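Long-range contacts in cell surface protein (PDB 4GT6), which is of unknown function but carries BspA-type leucine-rich repeats and probably binds other proteins at the cell surface: residues F156-S161 with A178-A183; E115-P120 with C136-T141; L313-I318 with L336-I341; P288-I293 with A308-L313. All coordinates share one frame; numbering follows the deposited sequence. Where two conformers were deposited one is given.

Contact 1 of 4, residues F156-S161 with A178-A183. With EDO (1,2-ethanediol), chain H.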
loop_
_atom_site.group_PDB
_atom_site.type_symbol
_atom_site.label_atom_id
_atom_site.label_comp_id
_atom_site.label_asym_id
_atom_site.label_seq_id
_atom_site.Cartn_x
_atom_site.Cartn_y
_atom_site.Cartn_z
ATOM N N PHE A 156 -0.849 -4.446 -4.363
ATOM C CA PHE A 156 0.384 -5.133 -4.014
ATOM C C PHE A 156 0.813 -4.825 -2.607
ATOM O O PHE A 156 2.004 -4.940 -2.314
ATOM C CB PHE A 156 1.524 -4.761 -4.986
ATOM C CG PHE A 156 1.232 -5.109 -6.428
ATOM C CD1 PHE A 156 1.275 -6.432 -6.864
ATOM C CD2 PHE A 156 0.920 -4.117 -7.348
ATOM C CE1 PHE A 156 0.985 -6.756 -8.202
ATOM C CE2 PHE A 156 0.664 -4.439 -8.694
ATOM C CZ PHE A 156 0.677 -5.754 -9.099
ATOM N N SER A 157 -0.130 -4.513 -1.707
ATOM C CA SER A 157 0.275 -4.255 -0.324
ATOM C C SER A 157 1.048 -5.452 0.252
ATOM O O SER A 157 0.610 -6.597 0.089
ATOM C CB SER A 157 -0.931 -3.966 0.563
ATOM O OG SER A 157 -1.665 -2.858 0.083
ATOM N N TYR A 158 2.209 -5.177 0.900
ATOM C CA TYR A 158 3.045 -6.180 1.587
ATOM C C TYR A 158 3.570 -7.276 0.649
ATOM O O TYR A 158 3.887 -8.396 1.081
ATOM C CB TYR A 158 2.315 -6.778 2.819
ATOM C CG TYR A 158 1.818 -5.664 3.711
ATOM C CD1 TYR A 158 2.715 -4.816 4.363
ATOM C CD2 TYR A 158 0.462 -5.374 3.807
ATOM C CE1 TYR A 158 2.269 -3.731 5.114
ATOM C CE2 TYR A 158 0.003 -4.299 4.574
ATOM C CZ TYR A 158 0.913 -3.496 5.241
ATOM O OH TYR A 158 0.487 -2.428 5.995
ATOM N N CYS A 159 3.810 -6.902 -0.608
ATOM C CA CYS A 159 4.538 -7.784 -1.523
ATOM C C CYS A 159 5.999 -7.494 -1.238
ATOM O O CYS A 159 6.629 -6.669 -1.907
ATOM C CB CYS A 159 4.139 -7.530 -2.973
ATOM S SG CYS A 159 2.488 -8.157 -3.368
ATOM N N TYR A 160 6.523 -8.151 -0.170
ATOM C CA TYR A 160 7.861 -7.874 0.389
ATOM C C TYR A 160 9.043 -8.067 -0.546
ATOM O O TYR A 160 10.107 -7.492 -0.279
ATOM C CB TYR A 160 8.111 -8.721 1.640
ATOM C CG TYR A 160 7.119 -8.468 2.755
ATOM C CD1 TYR A 160 6.825 -7.171 3.175
ATOM C CD2 TYR A 160 6.548 -9.528 3.456
ATOM C CE1 TYR A 160 5.931 -6.935 4.217
ATOM C CE2 TYR A 160 5.653 -9.304 4.504
ATOM C CZ TYR A 160 5.346 -8.006 4.878
ATOM O OH TYR A 160 4.489 -7.780 5.928
ATOM N N SER A 161 8.896 -8.871 -1.599
ATOM C CA SER A 161 9.988 -9.117 -2.555
ATOM C C SER A 161 9.880 -8.288 -3.822
ATOM O O SER A 161 10.776 -8.359 -4.662
ATOM C CB SER A 161 10.010 -10.590 -2.963
ATOM O OG SER A 161 10.150 -11.399 -1.815
ATOM N N ALA A 178 -1.731 0.933 -2.741
ATOM C CA ALA A 178 -1.397 0.016 -3.860
ATOM C C ALA A 178 -0.015 -0.652 -3.729
ATOM O O ALA A 178 0.099 -1.840 -4.047
ATOM C CB ALA A 178 -1.476 0.758 -5.186
ATOM N N PHE A 179 1.025 0.081 -3.233
ATOM C CA PHE A 179 2.379 -0.492 -3.109
ATOM C C PHE A 179 2.898 -0.403 -1.694
ATOM O O PHE A 179 4.119 -0.430 -1.490
ATOM C CB PHE A 179 3.361 0.218 -4.072
ATOM C CG PHE A 179 2.956 0.045 -5.513
ATOM C CD1 PHE A 179 3.239 -1.133 -6.194
ATOM C CD2 PHE A 179 2.229 1.033 -6.171
ATOM C CE1 PHE A 179 2.817 -1.314 -7.516
ATOM C CE2 PHE A 179 1.848 0.873 -7.510
ATOM C CZ PHE A 179 2.146 -0.296 -8.171
ATOM N N THR A 180 1.994 -0.305 -0.700
ATOM C CA THR A 180 2.450 -0.253 0.703
ATOM C C THR A 180 3.359 -1.442 1.038
ATOM O O THR A 180 3.016 -2.585 0.726
ATOM C CB THR A 180 1.242 -0.270 1.669
ATOM O OG1 THR A 180 0.459 0.887 1.474
ATOM C CG2 THR A 180 1.654 -0.335 3.136
ATOM N N GLY A 181 4.504 -1.169 1.661
ATOM C CA GLY A 181 5.374 -2.226 2.165
ATOM C C GLY A 181 6.119 -3.061 1.147
ATOM O O GLY A 181 6.686 -4.092 1.515
ATOM N N THR A 182 6.172 -2.609 -0.112
ATOM C CA THR A 182 6.880 -3.330 -1.169
ATOM C C THR A 182 8.385 -3.025 -1.128
ATOM O O THR A 182 8.823 -2.100 -0.441
ATOM C CB THR A 182 6.278 -3.019 -2.551
ATOM O OG1 THR A 182 6.399 -1.619 -2.807
ATOM C CG2 THR A 182 4.825 -3.478 -2.671
ATOM N N ALA A 183 9.165 -3.786 -1.894
ATOM C CA ALA A 183 10.623 -3.632 -1.951
ATOM C C ALA A 183 11.050 -2.751 -3.127
ATOM O O ALA A 183 12.208 -2.854 -3.553
ATOM C CB ALA A 183 11.278 -5.012 -2.070
HETATM C C1 EDO H . 11.706 -4.003 1.464
HETATM O O1 EDO H . 12.745 -3.405 2.186
HETATM C C2 EDO H . 10.345 -3.709 2.127
HETATM O O2 EDO H . 10.071 -2.299 2.196
#
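Two type II beta turns, F156-C159 and F179-T182, run alongside each other, and two backbone hydrogen bonds join the segments. F156 N donates to A178 O at 2.8 Å. Y158 N reaches T180 O at 2.7 Å, and this bond is almost straight (173° at the hydrogen). The F156 and F179 side chains lie side by side and point the same way. In both, CG sits beside the backbone N (chi1 near -60°), which gives the rings a common direction. Their planes are 19° apart but slid past each other, and F156 CD2 comes to 3.4 Å from F179 CE1. Equivalent turns set one behind the next in this way build the solenoid of a leucine-rich repeat protein. The F201 ring continues the row beyond F179. With an alanine in place of F179, a gap would probably open between F156 and F201, leaving both rings freer to turn. On another side of the turns, T180 CG2 lies 3.7 Å from Y158 OH. G181 has a positive phi, and a side chain there would run into Y158 CD1. T182 CG2 packs 3.2 Å from F156 O. T182 OG1 donates within its own segment to F179 O.

Contact 2 of 4, residues E115-P120 with C136-T141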
loop_
_atom_site.group_PDB
_atom_site.type_symbol
_atom_site.label_atom_id
_atom_site.label_comp_id
_atom_site.label_asym_id
_atom_site.label_seq_id
_atom_site.Cartn_x
_atom_site.Cartn_y
_atom_site.Cartn_z
ATOM N N GLU A 115 3.695 -17.483 -1.491
ATOM C CA GLU A 115 4.794 -18.208 -2.144
ATOM C C GLU A 115 4.687 -18.145 -3.663
ATOM O O GLU A 115 5.523 -18.720 -4.369
ATOM C CB GLU A 115 4.869 -19.673 -1.661
ATOM C CG GLU A 115 5.380 -19.687 -0.235
ATOM C CD GLU A 115 5.772 -21.026 0.362
ATOM O OE1 GLU A 115 5.613 -22.059 -0.319
ATOM O OE2 GLU A 115 6.329 -21.021 1.482
ATOM N N LEU A 116 3.693 -17.390 -4.162
ATOM C CA LEU A 116 3.415 -17.283 -5.590
ATOM C C LEU A 116 4.513 -16.453 -6.296
ATOM O O LEU A 116 4.794 -15.340 -5.882
ATOM C CB LEU A 116 2.018 -16.661 -5.781
ATOM C CG LEU A 116 1.550 -16.426 -7.208
ATOM C CD1 LEU A 116 1.406 -17.777 -8.010
ATOM C CD2 LEU A 116 0.235 -15.641 -7.192
ATOM N N THR A 117 5.192 -17.055 -7.271
ATOM C CA THR A 117 6.284 -16.364 -7.988
ATOM C C THR A 117 6.018 -16.203 -9.491
ATOM O O THR A 117 6.516 -15.248 -10.091
ATOM C CB THR A 117 7.628 -17.098 -7.802
ATOM O OG1 THR A 117 7.506 -18.458 -8.238
ATOM C CG2 THR A 117 8.121 -17.059 -6.363
ATOM N N ASP A 118 5.269 -17.138 -10.093
ATOM C CA ASP A 118 5.011 -17.145 -11.535
ATOM C C ASP A 118 3.557 -16.856 -11.821
ATOM O O ASP A 118 2.695 -17.682 -11.512
ATOM C CB ASP A 118 5.423 -18.500 -12.148
ATOM C CG ASP A 118 6.875 -18.901 -11.934
ATOM O OD1 ASP A 118 7.701 -18.015 -11.618
ATOM O OD2 ASP A 118 7.187 -20.100 -12.095
ATOM N N ILE A 119 3.280 -15.683 -12.414
ATOM C CA ILE A 119 1.913 -15.283 -12.747
ATOM C C ILE A 119 1.775 -14.796 -14.223
ATOM O O ILE A 119 1.411 -13.636 -14.431
ATOM C CB ILE A 119 1.352 -14.216 -11.754
ATOM C CG1 ILE A 119 2.330 -13.051 -11.508
ATOM C CG2 ILE A 119 0.912 -14.859 -10.476
ATOM C CD1 ILE A 119 1.670 -11.734 -10.918
ATOM N N PRO A 120 1.912 -15.670 -15.250
ATOM C CA PRO A 120 1.695 -15.209 -16.653
ATOM C C PRO A 120 0.271 -14.747 -16.986
ATOM O O PRO A 120 0.056 -14.151 -18.030
ATOM C CB PRO A 120 2.016 -16.448 -17.485
ATOM C CG PRO A 120 1.789 -17.625 -16.533
ATOM C CD PRO A 120 2.327 -17.088 -15.224
ATOM N N CYS A 136 1.356 -11.091 -1.550
ATOM C CA CYS A 136 2.049 -12.016 -2.429
ATOM C C CYS A 136 3.526 -11.696 -2.248
ATOM O O CYS A 136 4.162 -11.041 -3.073
ATOM C CB CYS A 136 1.568 -11.896 -3.867
ATOM S SG CYS A 136 -0.089 -12.599 -4.110
ATOM N N GLU A 137 4.044 -12.161 -1.102
ATOM C CA GLU A 137 5.358 -11.852 -0.533
ATOM C C GLU A 137 6.561 -12.335 -1.325
ATOM O O GLU A 137 7.679 -11.936 -0.986
ATOM C CB GLU A 137 5.435 -12.423 0.892
ATOM C CG GLU A 137 4.342 -11.862 1.795
ATOM C CD GLU A 137 4.356 -12.386 3.216
ATOM O OE1 GLU A 137 5.374 -12.988 3.616
ATOM O OE2 GLU A 137 3.376 -12.136 3.951
ATOM N N GLU A 138 6.373 -13.169 -2.343
ATOM C CA GLU A 138 7.506 -13.629 -3.141
ATOM C C GLU A 138 7.464 -13.136 -4.606
ATOM O O GLU A 138 8.396 -13.424 -5.348
ATOM C CB GLU A 138 7.637 -15.153 -3.070
ATOM C CG GLU A 138 8.253 -15.554 -1.740
ATOM C CD GLU A 138 8.600 -17.028 -1.631
ATOM O OE1 GLU A 138 9.102 -17.603 -2.626
ATOM O OE2 GLU A 138 8.403 -17.594 -0.532
ATOM N N LEU A 139 6.443 -12.372 -5.027
ATOM C CA LEU A 139 6.457 -11.778 -6.384
ATOM C C LEU A 139 7.678 -10.837 -6.471
ATOM O O LEU A 139 7.833 -10.015 -5.568
ATOM C CB LEU A 139 5.172 -10.979 -6.667
ATOM C CG LEU A 139 3.893 -11.752 -6.897
ATOM C CD1 LEU A 139 2.736 -10.762 -7.130
ATOM C CD2 LEU A 139 4.026 -12.716 -8.100
ATOM N N ASP A 140 8.520 -10.954 -7.510
ATOM C CA ASP A 140 9.732 -10.120 -7.564
ATOM C C ASP A 140 9.617 -8.936 -8.530
ATOM O O ASP A 140 10.106 -7.849 -8.197
ATOM C CB ASP A 140 10.989 -10.962 -7.883
ATOM C CG ASP A 140 11.011 -11.668 -9.226
ATOM O OD1 ASP A 140 9.945 -11.766 -9.866
ATOM O OD2 ASP A 140 12.100 -12.108 -9.646
ATOM N N THR A 141 9.019 -9.127 -9.702
ATOM C CA THR A 141 8.827 -8.061 -10.691
ATOM C C THR A 141 7.461 -8.231 -11.297
ATOM O O THR A 141 7.023 -9.375 -11.508
ATOM C CB THR A 141 9.901 -8.056 -11.806
ATOM O OG1 THR A 141 9.692 -9.174 -12.668
ATOM C CG2 THR A 141 11.336 -8.014 -11.286
HETATM O O HOH W 1 7.957 -19.663 -3.753
HETATM O O HOH W 2 8.152 -13.333 -9.264
#
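L139 and I119 make the main apolar contact, their side chains crossing at about a right angle. I119 CD1 lies 3.8 Å from L139 CD2. The same L139 CD2 lies 3.5 Å from L116 O. L139 CG stands beside the backbone N (chi1 -73°), which brings CD2 up against L116 O and I119. L116 CD2 adds a looser touch on C136 SG. T117 CG2 packs alongside E138, 3.8 Å from E138 CB. No direct hydrogen bond joins the segments. A water links them, donating to E115 O (2.7 Å) and to E138 OE1. A second water bridge, from T117 O to D140 OD1, is doubtful because D140 has two conformers. The charges are alike: E115 and E138 run side by side, with E115 OE2 4.5 Å from E138 OE2 and the carboxylate planes 43° apart. The salt bridge of E115 OE1 with K90 probably eases this crowding of negative charge. T117 OG1 is tied to K90 O as well. A type I beta turn from C136 to L139 shapes the second segment. Both segments are largely loop, in successive turns of the leucine-rich repeat solenoid: L116 packs against F110 and against V92 of strand 91-94, and T141 opens strand 141-143.

Contact 3 of 4, residues L313-I318 with L336-I341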
loop_
_atom_site.group_PDB
_atom_site.type_symbol
_atom_site.label_atom_id
_atom_site.label_comp_id
_atom_site.label_asym_id
_atom_site.label_seq_id
_atom_site.Cartn_x
_atom_site.Cartn_y
_atom_site.Cartn_z
ATOM N N LEU A 313 16.677 11.062 17.863
ATOM C CA LEU A 313 16.159 12.345 18.305
ATOM C C LEU A 313 16.542 12.587 19.759
ATOM O O LEU A 313 16.154 11.801 20.613
ATOM C CB LEU A 313 14.641 12.341 18.137
ATOM C CG LEU A 313 13.964 13.672 17.968
ATOM C CD1 LEU A 313 14.662 14.512 16.868
ATOM C CD2 LEU A 313 12.484 13.457 17.598
ATOM N N LYS A 314 17.328 13.631 20.037
ATOM C CA LYS A 314 17.776 13.922 21.417
ATOM C C LYS A 314 17.055 15.122 22.047
ATOM O O LYS A 314 16.854 15.155 23.261
ATOM C CB LYS A 314 19.285 14.200 21.443
ATOM C CG LYS A 314 20.147 12.942 21.492
ATOM C CD LYS A 314 21.629 13.267 21.701
ATOM C CE LYS A 314 21.987 13.574 23.143
ATOM N NZ LYS A 314 23.391 14.044 23.282
ATOM N N SER A 315 16.761 16.141 21.231
ATOM C CA SER A 315 16.138 17.385 21.663
ATOM C C SER A 315 15.170 17.854 20.595
ATOM O O SER A 315 15.451 17.697 19.399
ATOM C CB SER A 315 17.213 18.443 21.911
ATOM O OG SER A 315 16.661 19.676 22.335
ATOM N N ILE A 316 14.015 18.380 21.011
ATOM C CA ILE A 316 13.024 18.882 20.059
ATOM C C ILE A 316 12.266 20.053 20.701
ATOM O O ILE A 316 11.944 20.017 21.890
ATOM C CB ILE A 316 12.087 17.762 19.502
ATOM C CG1 ILE A 316 11.229 18.266 18.306
ATOM C CG2 ILE A 316 11.240 17.090 20.582
ATOM C CD1 ILE A 316 10.733 17.195 17.387
ATOM N N ASP A 317 12.030 21.103 19.907
ATOM C CA ASP A 317 11.309 22.298 20.330
ATOM C C ASP A 317 9.984 22.331 19.585
ATOM O O ASP A 317 9.972 22.497 18.366
ATOM C CB ASP A 317 12.143 23.555 20.057
ATOM C CG ASP A 317 13.350 23.649 20.969
ATOM O OD1 ASP A 317 14.384 23.025 20.651
ATOM O OD2 ASP A 317 13.240 24.285 22.028
ATOM N N ILE A 318 8.884 22.093 20.299
ATOM C CA ILE A 318 7.545 22.079 19.694
ATOM C C ILE A 318 7.134 23.552 19.505
ATOM O O ILE A 318 7.210 24.317 20.476
ATOM C CB ILE A 318 6.537 21.260 20.551
ATOM C CG1 ILE A 318 6.973 19.775 20.781
ATOM C CG2 ILE A 318 5.112 21.375 20.043
ATOM C CD1 ILE A 318 7.498 19.015 19.604
ATOM N N LEU A 336 15.475 10.564 23.268
ATOM C CA LEU A 336 14.896 11.887 23.503
ATOM C C LEU A 336 15.079 12.290 24.962
ATOM O O LEU A 336 14.542 11.622 25.840
ATOM C CB LEU A 336 13.412 11.900 23.096
ATOM C CG LEU A 336 12.653 13.226 23.203
ATOM C CD1 LEU A 336 13.237 14.295 22.241
ATOM C CD2 LEU A 336 11.178 13.007 22.887
ATOM N N GLU A 337 15.888 13.343 25.213
ATOM C CA GLU A 337 16.218 13.830 26.570
ATOM C C GLU A 337 15.477 15.095 26.928
ATOM O O GLU A 337 15.136 15.300 28.092
ATOM C CB GLU A 337 17.731 14.145 26.702
ATOM C CG GLU A 337 18.679 12.978 26.508
ATOM C CD GLU A 337 20.147 13.346 26.354
ATOM O OE1 GLU A 337 20.463 14.553 26.229
ATOM O OE2 GLU A 337 20.985 12.417 26.335
ATOM N N ARG A 338 15.291 15.978 25.933
ATOM C CA ARG A 338 14.710 17.290 26.128
ATOM C C ARG A 338 13.582 17.566 25.151
ATOM O O ARG A 338 13.718 17.322 23.950
ATOM C CB ARG A 338 15.805 18.358 25.958
ATOM C CG ARG A 338 15.367 19.795 26.248
ATOM C CD ARG A 338 16.333 20.791 25.637
ATOM N NE ARG A 338 15.708 22.101 25.479
ATOM C CZ ARG A 338 15.207 22.569 24.340
ATOM N NH1 ARG A 338 15.295 21.854 23.224
ATOM N NH2 ARG A 338 14.643 23.769 24.301
ATOM N N ILE A 339 12.490 18.125 25.667
ATOM C CA ILE A 339 11.378 18.553 24.820
ATOM C C ILE A 339 10.823 19.867 25.363
ATOM O O ILE A 339 10.555 19.977 26.557
ATOM C CB ILE A 339 10.270 17.478 24.596
ATOM C CG1 ILE A 339 9.172 18.026 23.619
ATOM C CG2 ILE A 339 9.670 16.971 25.918
ATOM C CD1 ILE A 339 8.524 17.024 22.755
ATOM N N ALA A 340 10.704 20.867 24.490
ATOM C CA ALA A 340 10.097 22.149 24.863
ATOM C C ALA A 340 8.641 22.120 24.397
ATOM O O ALA A 340 8.383 21.896 23.215
ATOM C CB ALA A 340 10.858 23.313 24.249
ATOM N N ILE A 341 7.698 22.242 25.339
ATOM C CA ILE A 341 6.260 22.198 25.052
ATOM C C ILE A 341 5.642 23.591 25.300
ATOM O O ILE A 341 5.714 24.091 26.427
ATOM C CB ILE A 341 5.571 21.091 25.901
ATOM C CG1 ILE A 341 6.127 19.680 25.511
ATOM C CG2 ILE A 341 4.031 21.167 25.746
ATOM C CD1 ILE A 341 5.746 18.529 26.415
#
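R338 lies across S315 and D317 of the adjoining strand. Its CB is 3.9 Å from S315 OG. CG stands anti to the backbone N (chi1 -175°) and the chain runs extended to NE, which carries CD past S315 OG at 3.5 Å. NE forms a salt bridge with E363 of the strand beyond. NH1 donates to S315 OG at 2.7 Å, with the hydroxyl close to the guanidinium plane, and to D317 OD1 at 3.0 Å, coming from above the carboxylate plane. NH2 meets D317 OD2 on its syn side at 2.7 Å, somewhat out of that plane. The grip is end-on, one nitrogen to each oxygen, with the two planes 44° apart. A leucine in place of R338 would probably leave D317 and E363 without their countercharge and the D317 carboxylate free to turn. Beneath lies a parallel beta sheet of the leucine-rich repeat solenoid, with strands 315-317 and 338-341 only 8° apart in direction. I316 N bonds R338 O, A340 N bonds I316 O, and I318 N bonds A340 O. K314 O accepts from both E337 N and R338 N. On the other sheet face I316 and I339 lie side by side, I316 CG2 tight on I339 CD1 at 3.5 Å. I318 CG1, two residues on from I316, packs on the same I339 CD1, and F330 and F353 pack against this buried face.

Contact 4 of 4, residues P288-I293 with A308-L313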
loop_
_atom_site.group_PDB
_atom_site.type_symbol
_atom_site.label_atom_id
_atom_site.label_comp_id
_atom_site.label_asym_id
_atom_site.label_seq_id
_atom_site.Cartn_x
_atom_site.Cartn_y
_atom_site.Cartn_z
ATOM N N PRO A 288 15.574 6.502 11.796
ATOM C CA PRO A 288 16.527 6.290 12.904
ATOM C C PRO A 288 17.732 7.229 12.941
ATOM O O PRO A 288 18.464 7.182 13.923
ATOM C CB PRO A 288 16.985 4.838 12.709
ATOM C CG PRO A 288 16.773 4.557 11.298
ATOM C CD PRO A 288 15.634 5.392 10.822
ATOM N N ALA A 289 17.962 8.039 11.891
ATOM C CA ALA A 289 19.085 8.981 11.884
ATOM C C ALA A 289 18.606 10.421 12.105
ATOM O O ALA A 289 19.440 11.319 12.228
ATOM C CB ALA A 289 19.847 8.887 10.572
ATOM N N LEU A 290 17.285 10.635 12.201
ATOM C CA LEU A 290 16.692 11.972 12.319
ATOM C C LEU A 290 17.040 12.606 13.658
ATOM O O LEU A 290 16.682 12.083 14.716
ATOM C CB LEU A 290 15.172 11.939 12.067
ATOM C CG LEU A 290 14.456 13.303 11.947
ATOM C CD1 LEU A 290 15.035 14.154 10.784
ATOM C CD2 LEU A 290 12.951 13.111 11.762
ATOM N N GLN A 291 17.753 13.750 13.595
ATOM C CA GLN A 291 18.178 14.449 14.808
ATOM C C GLN A 291 17.675 15.880 14.894
ATOM O O GLN A 291 17.503 16.383 16.005
ATOM C CB GLN A 291 19.704 14.462 14.906
ATOM C CG GLN A 291 20.301 13.145 15.368
ATOM C CD GLN A 291 21.760 13.311 15.707
ATOM O OE1 GLN A 291 22.648 12.984 14.911
ATOM N NE2 GLN A 291 22.040 13.845 16.889
ATOM N N ASP A 292 17.505 16.561 13.749
ATOM C CA ASP A 292 17.081 17.965 13.774
ATOM C C ASP A 292 15.864 18.197 12.918
ATOM O O ASP A 292 15.807 17.742 11.775
ATOM C CB ASP A 292 18.232 18.860 13.277
ATOM C CG ASP A 292 19.470 18.796 14.152
ATOM O OD1 ASP A 292 19.369 19.140 15.344
ATOM O OD2 ASP A 292 20.541 18.431 13.634
ATOM N N ILE A 293 14.870 18.864 13.499
ATOM C CA ILE A 293 13.624 19.202 12.816
ATOM C C ILE A 293 13.337 20.684 13.035
ATOM O O ILE A 293 13.293 21.122 14.183
ATOM C CB ILE A 293 12.422 18.330 13.311
ATOM C CG1 ILE A 293 12.677 16.833 13.092
ATOM C CG2 ILE A 293 11.099 18.764 12.610
ATOM C CD1 ILE A 293 12.555 16.048 14.326
ATOM N N ALA A 308 7.290 8.586 15.797
ATOM C CA ALA A 308 7.422 7.293 16.462
ATOM C C ALA A 308 8.660 6.546 15.908
ATOM O O ALA A 308 8.890 6.558 14.690
ATOM C CB ALA A 308 6.148 6.466 16.260
ATOM N N GLY A 309 9.474 5.986 16.804
ATOM C CA GLY A 309 10.670 5.228 16.427
ATOM C C GLY A 309 11.842 6.064 15.929
ATOM O O GLY A 309 12.765 5.532 15.295
ATOM N N CYS A 310 11.824 7.374 16.205
ATOM C CA CYS A 310 12.942 8.231 15.812
ATOM C C CYS A 310 13.973 8.175 16.946
ATOM O O CYS A 310 14.064 9.053 17.805
ATOM C CB CYS A 310 12.482 9.643 15.478
ATOM S SG CYS A 310 11.579 9.741 13.902
ATOM N N ILE A 311 14.761 7.101 16.904
ATOM C CA ILE A 311 15.702 6.688 17.946
ATOM C C ILE A 311 16.987 7.557 18.054
ATOM O O ILE A 311 17.737 7.346 19.003
ATOM C CB ILE A 311 16.024 5.161 17.815
ATOM C CG1 ILE A 311 16.697 4.792 16.464
ATOM C CG2 ILE A 311 14.752 4.324 18.050
ATOM C CD1 ILE A 311 17.530 3.471 16.488
ATOM N N SER A 312 17.220 8.536 17.157
ATOM C CA SER A 312 18.387 9.441 17.243
ATOM C C SER A 312 17.977 10.831 17.718
ATOM O O SER A 312 18.834 11.683 17.959
ATOM C CB SER A 312 19.096 9.563 15.898
ATOM O OG SER A 312 19.815 8.377 15.645
ATOM N N LEU A 313 16.677 11.062 17.863
ATOM C CA LEU A 313 16.159 12.345 18.305
ATOM C C LEU A 313 16.542 12.587 19.759
ATOM O O LEU A 313 16.154 11.801 20.613
ATOM C CB LEU A 313 14.641 12.341 18.137
ATOM C CG LEU A 313 13.964 13.672 17.968
ATOM C CD1 LEU A 313 14.662 14.512 16.868
ATOM C CD2 LEU A 313 12.484 13.457 17.598
HETATM O O HOH W 3 15.867 9.500 14.924
#
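P288 starts the contact with its ring carbon CB 3.8 Å from I311 CG1. Its carbonyl oxygen accepts from S312 OG. S312 OG lies beside its backbone N (chi1 -74°), directed at P288 O, but the modelled length of 2.5 Å is very short and its exact value is doubtful. A289 CA lies near the same hydroxyl. L290 comes next and makes two contacts. Its CD2 reaches C310 SG at 4.2 Å. Its carbonyl oxygen takes a hydrogen bond from a water, 2.7 Å away, that in turn accepts from S312 N, so the water links the two backbones. The second segment bends tightly here, with an inverse gamma turn centred on C310 and a type I beta turn from C310 to L313. This is the curved part of a leucine-rich repeat turn, just before the chain enters strand 315-317. Q291, in one of its two conformers, lays CG against S312 O, a doubtful contact. Its own carbonyl oxygen is 3.5 Å from L313 CD1. I293, on strand 292-294, closes the segment. Its side chain crosses that of L313 at about a right angle, I293 CD1 to L313 CD1 at 3.6 Å, while V270 of strand 269-271 and F307 pack against I293 as well.

Overall arrangement
Along the chain the order is contact 2, contact 1, contact 4, contact 3, each closing before the next opens. They fall into two pairs. Contacts 1 and 2 belong to one leucine-rich repeat region, with centres about 12 Å apart, and touch through S161 OG and E137 O, probably a hydrogen bond. Contacts 3 and 4 belong to a second such region, with centres about 11 Å apart; they share L313, and I316 packs on I293. The pairs are well separated: contacts 2 and 3 lie about 44 Å apart, centre to centre, on opposite sides of the chain's centre. Joints between neighbouring turns, repeated along an elongated solenoid, give it an extended surface, consistent with protein binding.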